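Local coordinates for protein NAD(P)H-hydrate epimerase (Saccharomyces cerevisiae, PDB 1JZT) that catalyses the epimerisation of the S and R forms of NAD(P)HX, the hydrated, damaged form of NAD(P)H, so that both epimers can be repaired, at residues A13-E18 / N228-E233; G58-V63 / L125-P130; H80-G85 / F112-L117; G218-P223 / T240-K245. One frame throughout, in Å; residues are numbered along the deposited sequence.

Contact 1: A13-E18 / N228-E233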
loop_
_atom_site.group_PDB
_atom_site.type_symbol
_atom_site.label_atom_id
_atom_site.label_comp_id
_atom_site.label_asym_id
_atom_site.label_seq_id
_atom_site.Cartn_x
_atom_site.Cartn_y
_atom_site.Cartn_z
ATOM N N ALA A 13 7.688 14.201 3.382
ATOM C CA ALA A 13 7.763 14.183 4.835
ATOM C C ALA A 13 7.237 15.506 5.388
ATOM O O ALA A 13 6.563 15.536 6.415
ATOM C CB ALA A 13 9.204 13.954 5.283
ATOM N N GLU A 14 7.547 16.598 4.694
ATOM C CA GLU A 14 7.092 17.923 5.099
ATOM C C GLU A 14 5.573 18.016 4.978
ATOM O O GLU A 14 4.908 18.598 5.834
ATOM C CB GLU A 14 7.742 18.997 4.220
ATOM C CG GLU A 14 9.193 19.299 4.584
ATOM C CD GLU A 14 9.896 20.157 3.542
ATOM O OE1 GLU A 14 9.293 21.141 3.063
ATOM O OE2 GLU A 14 11.061 19.849 3.212
ATOM N N ILE A 15 5.027 17.443 3.910
ATOM C CA ILE A 15 3.584 17.466 3.703
ATOM C C ILE A 15 2.888 16.766 4.864
ATOM O O ILE A 15 1.994 17.328 5.494
ATOM C CB ILE A 15 3.198 16.771 2.382
ATOM C CG1 ILE A 15 3.625 17.652 1.201
ATOM C CG2 ILE A 15 1.696 16.498 2.356
ATOM C CD1 ILE A 15 3.428 17.023 -0.163
ATOM N N ASP A 16 3.304 15.536 5.142
ATOM C CA ASP A 16 2.724 14.766 6.233
ATOM C C ASP A 16 2.827 15.511 7.551
ATOM O O ASP A 16 1.883 15.525 8.343
ATOM C CB ASP A 16 3.428 13.421 6.360
ATOM C CG ASP A 16 2.658 12.302 5.701
ATOM O OD1 ASP A 16 2.008 12.559 4.668
ATOM O OD2 ASP A 16 2.712 11.166 6.213
ATOM N N LYS A 17 3.980 16.128 7.785
ATOM C CA LYS A 17 4.197 16.874 9.015
ATOM C C LYS A 17 3.206 18.024 9.116
ATOM O O LYS A 17 2.650 18.282 10.180
ATOM C CB LYS A 17 5.627 17.418 9.069
ATOM C CG LYS A 17 5.923 18.254 10.306
ATOM C CD LYS A 17 7.301 18.914 10.224
ATOM C CE LYS A 17 7.468 19.972 11.313
ATOM N NZ LYS A 17 8.776 20.698 11.247
ATOM N N GLU A 18 2.988 18.720 8.008
ATOM C CA GLU A 18 2.056 19.834 8.015
ATOM C C GLU A 18 0.614 19.379 8.155
ATOM O O GLU A 18 -0.148 19.962 8.929
ATOM C CB GLU A 18 2.206 20.678 6.749
ATOM C CG GLU A 18 3.336 21.689 6.826
ATOM C CD GLU A 18 3.335 22.650 5.660
ATOM O OE1 GLU A 18 2.265 23.234 5.368
ATOM O OE2 GLU A 18 4.408 22.832 5.041
ATOM N N ASN A 228 -0.473 23.178 -4.662
ATOM C CA ASN A 228 0.326 24.131 -5.428
ATOM C C ASN A 228 1.557 24.580 -4.645
ATOM O O ASN A 228 2.637 24.747 -5.214
ATOM C CB ASN A 228 -0.514 25.353 -5.818
ATOM C CG ASN A 228 -1.597 25.020 -6.839
ATOM O OD1 ASN A 228 -1.633 23.915 -7.386
ATOM N ND2 ASN A 228 -2.476 25.976 -7.105
ATOM N N LYS A 229 1.392 24.769 -3.340
ATOM C CA LYS A 229 2.495 25.189 -2.488
ATOM C C LYS A 229 3.632 24.179 -2.548
ATOM O O LYS A 229 4.804 24.535 -2.419
ATOM C CB LYS A 229 2.029 25.327 -1.038
ATOM C CG LYS A 229 3.157 25.641 -0.071
ATOM C CD LYS A 229 2.636 25.946 1.313
ATOM C CE LYS A 229 2.202 24.695 2.040
ATOM N NZ LYS A 229 1.708 25.033 3.405
ATOM N N PHE A 230 3.279 22.915 -2.745
ATOM C CA PHE A 230 4.277 21.859 -2.801
ATOM C C PHE A 230 4.649 21.436 -4.213
ATOM O O PHE A 230 5.226 20.368 -4.420
ATOM C CB PHE A 230 3.800 20.661 -1.980
ATOM C CG PHE A 230 4.027 20.818 -0.506
ATOM C CD1 PHE A 230 5.283 20.575 0.041
ATOM C CD2 PHE A 230 2.993 21.220 0.336
ATOM C CE1 PHE A 230 5.507 20.725 1.408
ATOM C CE2 PHE A 230 3.207 21.374 1.703
ATOM C CZ PHE A 230 4.468 21.126 2.243
ATOM N N GLY A 231 4.310 22.279 -5.182
ATOM C CA GLY A 231 4.663 21.999 -6.560
ATOM C C GLY A 231 3.755 21.129 -7.405
ATOM O O GLY A 231 4.126 20.785 -8.527
ATOM N N PHE A 232 2.583 20.754 -6.901
ATOM C CA PHE A 232 1.693 19.934 -7.713
ATOM C C PHE A 232 0.246 20.404 -7.658
ATOM O O PHE A 232 -0.106 21.275 -6.870
ATOM C CB PHE A 232 1.786 18.451 -7.314
ATOM C CG PHE A 232 1.192 18.133 -5.968
ATOM C CD1 PHE A 232 1.866 18.458 -4.795
ATOM C CD2 PHE A 232 -0.027 17.466 -5.877
ATOM C CE1 PHE A 232 1.334 18.119 -3.549
ATOM C CE2 PHE A 232 -0.570 17.122 -4.637
ATOM C CZ PHE A 232 0.113 17.447 -3.473
ATOM N N GLU A 233 -0.585 19.825 -8.516
ATOM C CA GLU A 233 -1.997 20.173 -8.570
ATOM C C GLU A 233 -2.813 19.014 -7.994
ATOM O O GLU A 233 -2.485 17.851 -8.214
ATOM C CB GLU A 233 -2.415 20.422 -10.020
ATOM C CG GLU A 233 -3.586 21.375 -10.174
ATOM C CD GLU A 233 -3.199 22.811 -9.893
ATOM O OE1 GLU A 233 -2.381 23.363 -10.659
ATOM O OE2 GLU A 233 -3.711 23.387 -8.907
#
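The Phe230 ring carries Ile15 over one face and the carboxylate of Glu18 at its rim. Ile15 CG1 stands 3.4 Å from the ring centroid and only 5° off the normal, a centred CH-pi contact; with CG1 beside its own backbone N (chi1 -72°), the branch runs out across the ring, and CD1 goes on to the Phe232 ring, 4.1 Å from its CE1. Glu18 meets the edge of Phe230 near the ring plane, OE2 lying 3.3 Å from CZ, where the slightly positive ring hydrogens probably suit a carboxylate oxygen. Phe226 adds an edge-to-face partner for Phe230. Helix 224-229 ends here in a Schellman motif with Gly231 at C-prime, its positive phi turning the chain between Phe230, which packs on helix 9-19, and Phe232, which meets the end of Ile15. The other oxygen of Glu18, OE1, takes a salt bridge from Lys229 NZ at 2.7 Å through its syn lone pair; the lysine chain bends at chi3 (76°) on its way there. Glu14 CB touches Phe230 CE1 at 4.0 Å. With the ring of Phe230 cut back to an alanine here, Ile15 CG1 would probably face a gap and Glu18 OE2 would lose its aromatic edge.

Contact 2: G58-V63 / L125-P130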
loop_
_atom_site.group_PDB
_atom_site.type_symbol
_atom_site.label_atom_id
_atom_site.label_comp_id
_atom_site.label_asym_id
_atom_site.label_seq_id
_atom_site.Cartn_x
_atom_site.Cartn_y
_atom_site.Cartn_z
ATOM N N GLY A 58 -12.246 -18.192 -4.075
ATOM C CA GLY A 58 -11.714 -18.778 -2.859
ATOM C C GLY A 58 -10.300 -18.319 -2.548
ATOM O O GLY A 58 -9.838 -18.457 -1.419
ATOM N N LYS A 59 -9.606 -17.777 -3.544
ATOM C CA LYS A 59 -8.237 -17.312 -3.344
ATOM C C LYS A 59 -8.203 -16.144 -2.362
ATOM O O LYS A 59 -9.196 -15.436 -2.183
ATOM C CB LYS A 59 -7.611 -16.887 -4.673
ATOM C CG LYS A 59 -7.456 -18.018 -5.684
ATOM C CD LYS A 59 -6.558 -17.592 -6.831
ATOM C CE LYS A 59 -6.363 -18.707 -7.840
ATOM N NZ LYS A 59 -5.531 -18.245 -8.989
ATOM N N HIS A 60 -7.048 -15.949 -1.736
ATOM C CA HIS A 60 -6.874 -14.892 -0.751
ATOM C C HIS A 60 -6.081 -13.700 -1.270
ATOM O O HIS A 60 -5.402 -13.785 -2.292
ATOM C CB HIS A 60 -6.155 -15.449 0.481
ATOM C CG HIS A 60 -6.733 -16.733 0.994
ATOM N ND1 HIS A 60 -6.432 -17.959 0.441
ATOM C CD2 HIS A 60 -7.611 -16.978 1.996
ATOM C CE1 HIS A 60 -7.099 -18.905 1.080
ATOM N NE2 HIS A 60 -7.822 -18.337 2.028
ATOM N N VAL A 61 -6.206 -12.577 -0.570
ATOM C CA VAL A 61 -5.438 -11.385 -0.894
ATOM C C VAL A 61 -4.425 -11.361 0.251
ATOM O O VAL A 61 -4.788 -11.088 1.401
ATOM C CB VAL A 61 -6.298 -10.084 -0.860
ATOM C CG1 VAL A 61 -5.392 -8.865 -0.989
ATOM C CG2 VAL A 61 -7.305 -10.087 -2.018
ATOM N N PHE A 62 -3.171 -11.678 -0.060
ATOM C CA PHE A 62 -2.114 -11.724 0.947
ATOM C C PHE A 62 -1.519 -10.347 1.213
ATOM O O PHE A 62 -0.784 -9.806 0.388
ATOM C CB PHE A 62 -1.010 -12.701 0.509
ATOM C CG PHE A 62 -0.054 -13.080 1.617
ATOM C CD1 PHE A 62 -0.533 -13.582 2.822
ATOM C CD2 PHE A 62 1.323 -12.955 1.448
ATOM C CE1 PHE A 62 0.340 -13.950 3.849
ATOM C CE2 PHE A 62 2.211 -13.321 2.473
ATOM C CZ PHE A 62 1.716 -13.819 3.669
ATOM N N VAL A 63 -1.841 -9.791 2.377
ATOM C CA VAL A 63 -1.357 -8.469 2.776
ATOM C C VAL A 63 -0.172 -8.561 3.734
ATOM O O VAL A 63 -0.300 -9.090 4.839
ATOM C CB VAL A 63 -2.483 -7.665 3.473
ATOM C CG1 VAL A 63 -1.989 -6.280 3.855
ATOM C CG2 VAL A 63 -3.696 -7.571 2.553
ATOM N N LEU A 125 4.741 -18.553 3.886
ATOM C CA LEU A 125 5.168 -18.965 2.548
ATOM C C LEU A 125 4.110 -19.727 1.753
ATOM O O LEU A 125 4.138 -19.739 0.521
ATOM C CB LEU A 125 6.443 -19.808 2.630
ATOM C CG LEU A 125 7.747 -19.067 2.931
ATOM C CD1 LEU A 125 8.873 -20.080 3.089
ATOM C CD2 LEU A 125 8.067 -18.085 1.811
ATOM N N GLU A 126 3.171 -20.358 2.449
ATOM C CA GLU A 126 2.121 -21.106 1.769
ATOM C C GLU A 126 1.256 -20.174 0.922
ATOM O O GLU A 126 0.597 -20.610 -0.026
ATOM C CB GLU A 126 1.248 -21.836 2.790
ATOM N N TYR A 127 1.267 -18.886 1.254
ATOM C CA TYR A 127 0.471 -17.909 0.520
ATOM C C TYR A 127 1.158 -17.345 -0.715
ATOM O O TYR A 127 0.608 -16.475 -1.394
ATOM C CB TYR A 127 0.059 -16.773 1.452
ATOM C CG TYR A 127 -0.984 -17.199 2.455
ATOM C CD1 TYR A 127 -2.324 -17.338 2.078
ATOM C CD2 TYR A 127 -0.629 -17.511 3.764
ATOM C CE1 TYR A 127 -3.283 -17.779 2.986
ATOM C CE2 TYR A 127 -1.576 -17.955 4.677
ATOM C CZ TYR A 127 -2.897 -18.087 4.285
ATOM O OH TYR A 127 -3.828 -18.532 5.191
ATOM N N LEU A 128 2.360 -17.834 -1.005
ATOM C CA LEU A 128 3.092 -17.381 -2.181
ATOM C C LEU A 128 2.911 -18.375 -3.324
ATOM O O LEU A 128 3.743 -18.460 -4.230
ATOM C CB LEU A 128 4.580 -17.209 -1.861
ATOM C CG LEU A 128 4.961 -15.896 -1.169
ATOM C CD1 LEU A 128 4.246 -15.789 0.163
ATOM C CD2 LEU A 128 6.467 -15.831 -0.973
ATOM N N LYS A 129 1.818 -19.128 -3.265
ATOM C CA LYS A 129 1.491 -20.111 -4.293
ATOM C C LYS A 129 0.311 -19.590 -5.105
ATOM O O LYS A 129 -0.687 -19.139 -4.544
ATOM C CB LYS A 129 1.124 -21.452 -3.659
ATOM C CG LYS A 129 2.250 -22.093 -2.872
ATOM C CD LYS A 129 1.793 -23.376 -2.199
ATOM C CE LYS A 129 2.902 -23.961 -1.337
ATOM N NZ LYS A 129 2.437 -25.132 -0.542
ATOM N N PRO A 130 0.413 -19.650 -6.439
ATOM C CA PRO A 130 -0.622 -19.190 -7.369
ATOM C C PRO A 130 -2.045 -19.670 -7.086
ATOM O O PRO A 130 -2.991 -18.885 -7.125
ATOM C CB PRO A 130 -0.111 -19.683 -8.721
ATOM C CG PRO A 130 1.370 -19.628 -8.556
ATOM C CD PRO A 130 1.575 -20.188 -7.172
#
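Aromatic contacts dominate where Tyr127 meets His60 and Phe62, two residues that point to the same side of strand 60-65. Tyr127 turns its edge to a face of the His60 imidazole, a T-shaped pair with planes at 87° and centroids 5.6 Å apart. Against Phe62 its ring is nearly parallel but slid aside, so overlap is slight; what covers the Phe62 face is Tyr127 CB, a CH-pi contact 3.6 Å from the ring centroid. Phe62 CG lies anti to the backbone N (chi1 -166°), which carries the ring out beneath that methylene. Among aliphatic groups, Leu128 CD1 reaches Phe62 CE2 at 3.9 Å. The polar contribution is small: Lys59, extended beyond CG, gives a weak hydrogen bond from NZ to Pro130 O at 3.2 Å. In the Rossmann-like sheet this joins the start of an interior strand to the 3-10 turn and loop leading into strand 133-139, while Leu117 of the edge strand touches both Phe62 and Tyr127. Lys132 binds His60 ND1 through its carbonyl O and makes a cation-pi contact with Tyr127. With ND1 engaged there, the imidazole is probably held in its rotation, and the cohesion across the segments comes mainly from ring and methylene surfaces rather than from charge.

Contact 3: H80-G85 / F112-L117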
loop_
_atom_site.group_PDB
_atom_site.type_symbol
_atom_site.label_atom_id
_atom_site.label_comp_id
_atom_site.label_asym_id
_atom_site.label_seq_id
_atom_site.Cartn_x
_atom_site.Cartn_y
_atom_site.Cartn_z
ATOM N N HIS A 80 -11.129 -3.315 4.762
ATOM C CA HIS A 80 -12.046 -2.928 3.697
ATOM C C HIS A 80 -12.203 -4.045 2.669
ATOM O O HIS A 80 -13.296 -4.267 2.155
ATOM C CB HIS A 80 -11.588 -1.626 3.033
ATOM C CG HIS A 80 -11.875 -0.416 3.863
ATOM N ND1 HIS A 80 -13.145 0.110 3.994
ATOM C CD2 HIS A 80 -11.081 0.319 4.675
ATOM C CE1 HIS A 80 -13.119 1.111 4.854
ATOM N NE2 HIS A 80 -11.877 1.258 5.283
ATOM N N LEU A 81 -11.116 -4.759 2.383
ATOM C CA LEU A 81 -11.174 -5.863 1.428
ATOM C C LEU A 81 -12.102 -6.955 1.930
ATOM O O LEU A 81 -12.795 -7.605 1.142
ATOM C CB LEU A 81 -9.784 -6.450 1.196
ATOM C CG LEU A 81 -8.838 -5.602 0.340
ATOM C CD1 LEU A 81 -7.449 -6.235 0.325
ATOM C CD2 LEU A 81 -9.400 -5.500 -1.071
ATOM N N LYS A 82 -12.113 -7.161 3.243
ATOM C CA LYS A 82 -12.985 -8.171 3.833
ATOM C C LYS A 82 -14.425 -7.704 3.613
ATOM O O LYS A 82 -15.280 -8.482 3.203
ATOM C CB LYS A 82 -12.692 -8.318 5.331
ATOM C CG LYS A 82 -13.521 -9.382 6.032
ATOM C CD LYS A 82 -13.147 -10.775 5.556
ATOM C CE LYS A 82 -13.991 -11.838 6.236
ATOM N NZ LYS A 82 -13.588 -13.193 5.765
ATOM N N LEU A 83 -14.684 -6.425 3.870
ATOM C CA LEU A 83 -16.022 -5.884 3.682
ATOM C C LEU A 83 -16.419 -5.924 2.208
ATOM O O LEU A 83 -17.587 -6.151 1.882
ATOM C CB LEU A 83 -16.093 -4.447 4.217
ATOM C CG LEU A 83 -16.195 -4.364 5.748
ATOM C CD1 LEU A 83 -15.551 -3.093 6.255
ATOM C CD2 LEU A 83 -17.662 -4.445 6.163
ATOM N N PHE A 84 -15.445 -5.722 1.322
ATOM C CA PHE A 84 -15.700 -5.727 -0.115
ATOM C C PHE A 84 -15.964 -7.120 -0.695
ATOM O O PHE A 84 -16.297 -7.251 -1.875
ATOM C CB PHE A 84 -14.533 -5.078 -0.880
ATOM C CG PHE A 84 -14.359 -3.603 -0.610
ATOM C CD1 PHE A 84 -15.401 -2.845 -0.081
ATOM C CD2 PHE A 84 -13.149 -2.968 -0.905
ATOM C CE1 PHE A 84 -15.245 -1.480 0.161
ATOM C CE2 PHE A 84 -12.982 -1.603 -0.667
ATOM C CZ PHE A 84 -14.033 -0.857 -0.134
ATOM N N GLY A 85 -15.802 -8.158 0.116
ATOM C CA GLY A 85 -16.065 -9.501 -0.375
ATOM C C GLY A 85 -14.860 -10.380 -0.650
ATOM O O GLY A 85 -15.017 -11.509 -1.121
ATOM N N PHE A 112 -13.397 -8.590 12.344
ATOM C CA PHE A 112 -13.888 -9.004 11.030
ATOM C C PHE A 112 -13.404 -10.384 10.620
ATOM O O PHE A 112 -13.576 -10.800 9.472
ATOM C CB PHE A 112 -13.479 -7.977 9.971
ATOM C CG PHE A 112 -14.433 -6.835 9.854
ATOM C CD1 PHE A 112 -15.572 -6.949 9.062
ATOM C CD2 PHE A 112 -14.236 -5.671 10.587
ATOM C CE1 PHE A 112 -16.506 -5.921 9.014
ATOM C CE2 PHE A 112 -15.169 -4.637 10.543
ATOM C CZ PHE A 112 -16.303 -4.763 9.756
ATOM N N LYS A 113 -12.798 -11.087 11.571
ATOM C CA LYS A 113 -12.296 -12.433 11.336
ATOM C C LYS A 113 -11.254 -12.490 10.217
ATOM O O LYS A 113 -11.246 -13.422 9.413
ATOM C CB LYS A 113 -13.455 -13.374 10.996
ATOM C CG LYS A 113 -14.606 -13.376 12.005
ATOM C CD LYS A 113 -14.189 -13.914 13.369
ATOM C CE LYS A 113 -15.410 -14.257 14.237
ATOM N NZ LYS A 113 -16.255 -13.073 14.570
ATOM N N VAL A 114 -10.385 -11.491 10.152
ATOM C CA VAL A 114 -9.334 -11.490 9.142
ATOM C C VAL A 114 -8.065 -12.039 9.782
ATOM O O VAL A 114 -7.537 -11.452 10.721
ATOM C CB VAL A 114 -9.049 -10.075 8.617
ATOM C CG1 VAL A 114 -7.797 -10.092 7.752
ATOM C CG2 VAL A 114 -10.245 -9.562 7.810
ATOM N N PRO A 115 -7.564 -13.180 9.283
ATOM C CA PRO A 115 -6.348 -13.801 9.820
ATOM C C PRO A 115 -5.157 -12.845 9.850
ATOM O O PRO A 115 -4.935 -12.088 8.903
ATOM C CB PRO A 115 -6.104 -14.970 8.863
ATOM C CG PRO A 115 -7.479 -15.315 8.386
ATOM C CD PRO A 115 -8.089 -13.959 8.148
ATOM N N VAL A 116 -4.401 -12.895 10.944
ATOM C CA VAL A 116 -3.211 -12.072 11.127
ATOM C C VAL A 116 -2.088 -13.009 11.577
ATOM O O VAL A 116 -2.025 -13.404 12.743
ATOM C CB VAL A 116 -3.433 -10.989 12.208
ATOM C CG1 VAL A 116 -2.197 -10.119 12.340
ATOM C CG2 VAL A 116 -4.642 -10.136 11.852
ATOM N N LEU A 117 -1.210 -13.361 10.641
ATOM C CA LEU A 117 -0.100 -14.277 10.890
ATOM C C LEU A 117 1.123 -13.611 11.532
ATOM O O LEU A 117 1.406 -12.436 11.288
ATOM C CB LEU A 117 0.313 -14.929 9.566
ATOM C CG LEU A 117 -0.832 -15.333 8.628
ATOM C CD1 LEU A 117 -0.270 -15.991 7.377
ATOM C CD2 LEU A 117 -1.773 -16.274 9.351
#
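Lys82 and Leu83, on the last turn of helix 69-83, meet Phe112 and Val114 in the connection from helix 100-111 to edge strand 116-117, joining two helical crossovers of a Rossmann-like alpha/beta fold. Each helix finishes in a Schellman motif, with Gly85 and Lys113 respectively in positive phi. The more buried half begins at the base of Lys82, where CB lies 3.7 Å from Val114 CG2; Val114 is buried, and Pro88 of the neighbouring strand touches both side chains. Lys82 leaves the helix with CG anti to its backbone N (chi1 -178°) and bends at chi2 (68°), which lays its methylenes alongside Val114 and brings CE within 3.4 Å of Phe112 O. That approach is through carbon: NZ travels on past the carbonyl and stays 4.3 Å from Lys113 O. A serine in place of Lys82 would probably open a gap beside Val114 CG2 and strip the aliphatic cover from Phe112 O.

The outer half is more open to solvent, although its atoms come just as near. Leu83 is exposed and the Phe112 ring partly so, their side chains crossing at about a right angle without polar help. The leucine meets the far end of the phenyl group obliquely: CG is 3.6 Å from Phe112 CE1, and CD2 comes nearer still to that same atom, at 3.4 Å.

Contact 4: G218-P223 / T240-K245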
loop_
_atom_site.group_PDB
_atom_site.type_symbol
_atom_site.label_atom_id
_atom_site.label_comp_id
_atom_site.label_asym_id
_atom_site.label_seq_id
_atom_site.Cartn_x
_atom_site.Cartn_y
_atom_site.Cartn_z
ATOM N N GLY A 218 -3.905 7.765 -4.512
ATOM C CA GLY A 218 -4.973 7.759 -3.525
ATOM C C GLY A 218 -4.728 8.764 -2.417
ATOM O O GLY A 218 -3.683 9.412 -2.383
ATOM N N GLY A 219 -5.689 8.896 -1.508
ATOM C CA GLY A 219 -5.550 9.856 -0.427
ATOM C C GLY A 219 -6.177 11.163 -0.873
ATOM O O GLY A 219 -5.484 12.150 -1.120
ATOM N N ARG A 220 -7.504 11.170 -0.973
ATOM C CA ARG A 220 -8.235 12.352 -1.420
ATOM C C ARG A 220 -8.540 13.302 -0.263
ATOM O O ARG A 220 -9.648 13.311 0.268
ATOM C CB ARG A 220 -9.532 11.912 -2.107
ATOM C CG ARG A 220 -10.313 13.015 -2.807
ATOM C CD ARG A 220 -11.468 12.432 -3.617
ATOM N NE ARG A 220 -12.215 13.471 -4.334
ATOM C CZ ARG A 220 -13.264 13.233 -5.114
ATOM N NH1 ARG A 220 -13.700 11.985 -5.288
ATOM N NH2 ARG A 220 -13.885 14.240 -5.719
ATOM N N PHE A 221 -7.548 14.099 0.126
ATOM C CA PHE A 221 -7.717 15.051 1.220
ATOM C C PHE A 221 -6.762 16.230 1.084
ATOM O O PHE A 221 -6.285 16.771 2.079
ATOM C CB PHE A 221 -7.508 14.347 2.567
ATOM C CG PHE A 221 -6.326 13.411 2.593
ATOM C CD1 PHE A 221 -5.025 13.900 2.488
ATOM C CD2 PHE A 221 -6.518 12.035 2.719
ATOM C CE1 PHE A 221 -3.935 13.034 2.504
ATOM C CE2 PHE A 221 -5.434 11.159 2.736
ATOM C CZ PHE A 221 -4.137 11.659 2.630
ATOM N N ILE A 222 -6.499 16.631 -0.156
ATOM C CA ILE A 222 -5.581 17.736 -0.438
ATOM C C ILE A 222 -6.233 18.905 -1.179
ATOM O O ILE A 222 -6.727 18.741 -2.294
ATOM C CB ILE A 222 -4.390 17.240 -1.284
ATOM C CG1 ILE A 222 -3.623 16.167 -0.513
ATOM C CG2 ILE A 222 -3.480 18.404 -1.650
ATOM C CD1 ILE A 222 -2.716 15.349 -1.391
ATOM N N PRO A 223 -6.241 20.103 -0.563
ATOM C CA PRO A 223 -6.831 21.292 -1.185
ATOM C C PRO A 223 -5.881 21.864 -2.240
ATOM O O PRO A 223 -4.682 21.584 -2.223
ATOM C CB PRO A 223 -7.049 22.230 0.002
ATOM C CG PRO A 223 -5.924 21.897 0.900
ATOM C CD PRO A 223 -5.830 20.383 0.824
ATOM N N THR A 240 -17.063 9.934 -6.502
ATOM C CA THR A 240 -16.714 9.855 -5.087
ATOM C C THR A 240 -15.515 8.926 -4.862
ATOM O O THR A 240 -15.227 8.556 -3.727
ATOM C CB THR A 240 -17.906 9.344 -4.237
ATOM O OG1 THR A 240 -18.365 8.103 -4.778
ATOM C CG2 THR A 240 -19.066 10.355 -4.244
ATOM N N ASP A 241 -14.823 8.560 -5.941
ATOM C CA ASP A 241 -13.655 7.673 -5.867
ATOM C C ASP A 241 -12.556 8.188 -4.948
ATOM O O ASP A 241 -12.353 9.398 -4.823
ATOM C CB ASP A 241 -13.013 7.475 -7.242
ATOM C CG ASP A 241 -13.875 6.678 -8.200
ATOM O OD1 ASP A 241 -14.877 6.079 -7.767
ATOM O OD2 ASP A 241 -13.528 6.654 -9.402
ATOM N N GLN A 242 -11.833 7.265 -4.318
ATOM C CA GLN A 242 -10.730 7.650 -3.441
ATOM C C GLN A 242 -9.407 7.297 -4.127
ATOM O O GLN A 242 -8.330 7.328 -3.518
ATOM C CB GLN A 242 -10.839 6.945 -2.090
ATOM C CG GLN A 242 -12.091 7.348 -1.298
ATOM C CD GLN A 242 -12.124 8.832 -0.972
ATOM O OE1 GLN A 242 -11.299 9.324 -0.206
ATOM N NE2 GLN A 242 -13.073 9.552 -1.560
ATOM N N ILE A 243 -9.520 6.961 -5.409
ATOM C CA ILE A 243 -8.384 6.616 -6.248
ATOM C C ILE A 243 -8.639 7.218 -7.628
ATOM O O ILE A 243 -9.781 7.536 -7.974
ATOM C CB ILE A 243 -8.228 5.081 -6.418
ATOM C CG1 ILE A 243 -9.492 4.499 -7.065
ATOM C CG2 ILE A 243 -7.947 4.425 -5.074
ATOM C CD1 ILE A 243 -9.357 3.036 -7.476
ATOM N N LEU A 244 -7.564 7.384 -8.392
ATOM C CA LEU A 244 -7.608 7.919 -9.755
ATOM C C LEU A 244 -6.530 7.182 -10.545
ATOM O O LEU A 244 -5.383 7.095 -10.103
ATOM C CB LEU A 244 -7.290 9.420 -9.776
ATOM C CG LEU A 244 -7.138 10.036 -11.177
ATOM C CD1 LEU A 244 -8.454 9.911 -11.941
ATOM C CD2 LEU A 244 -6.732 11.504 -11.067
ATOM N N LYS A 245 -6.895 6.634 -11.696
ATOM C CA LYS A 245 -5.931 5.923 -12.519
ATOM C C LYS A 245 -4.965 6.965 -13.092
ATOM O O LYS A 245 -5.379 7.863 -13.832
ATOM C CB LYS A 245 -6.661 5.164 -13.632
ATOM C CG LYS A 245 -5.799 4.218 -14.440
ATOM C CD LYS A 245 -6.646 3.549 -15.510
ATOM C CE LYS A 245 -5.809 2.662 -16.400
ATOM N NZ LYS A 245 -5.142 1.613 -15.588
HETATM O O HOH W 1 -8.533 8.765 0.137
HETATM O O HOH W 2 -11.288 11.550 1.193
#
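Two water molecules join the side-chain oxygen of Gln242 to the backbone of Arg220, one to its N and the other to its O. Water 1 accepts from Arg220 N and donates to Gln242 OE1, both at 2.8 Å; water 2 donates to Arg220 O and to the same OE1, each at 2.6 Å. Gln242 OE1 is therefore gripped by two donors, while its NE2 turns back to Thr240 O in a 3.2 Å bond that is nearly straight (168°) but comes from above the carbonyl plane. A bend at chi2 (-61°) folds the glutamine over so that both ends of its amide are used and its rotation is probably fixed. Arg220, the centre of an inverse gamma turn, extends fully across this amide. The guanidinium and amide planes are 16° apart, nearly parallel, while the side chains cross at about a right angle. The contact lies at the antiparallel edge of the sheet, where strand 214-218 runs out beside the final strand 243-245. There Gly218 CA approaches Gln242 O at 3.4 Å in a CA-H...O contact, and Ser38 OG of helix 28-46 bonds to that oxygen as well. Beyond the amide, Arg220 NH1 donates to Asp241 O at 3.0 Å, in the carbonyl plane and on a lone pair; Ser239 O is a second acceptor for NH1, and Asp241 itself forms a salt bridge with Arg45.

How the contacts relate
Contacts 2, 3 and 4 all reach one mixed eight-stranded sheet, while contact 1 joins helix 9-19 to the C-terminal end of helix 224-229. Contacts 2 and 3 are neighbours, centres 14 Å apart, and touch through Val61 against Leu81 as well as through Leu117; strand 60-65 leads directly into helix 69-83. Contact 4 lies at the other edge, its centre 28 Å from that of contact 2. Contact 1, 15 Å from contact 4 between centres, touches it where Phe232 meets Ile222. Along the chain contact 3 nests inside contact 2, both nest inside contact 1, and contacts 1 and 4 interlock: after strand 214-218 the chain first packs on the N-terminal helix through 228-233, then returns to the sheet edge through 240-245.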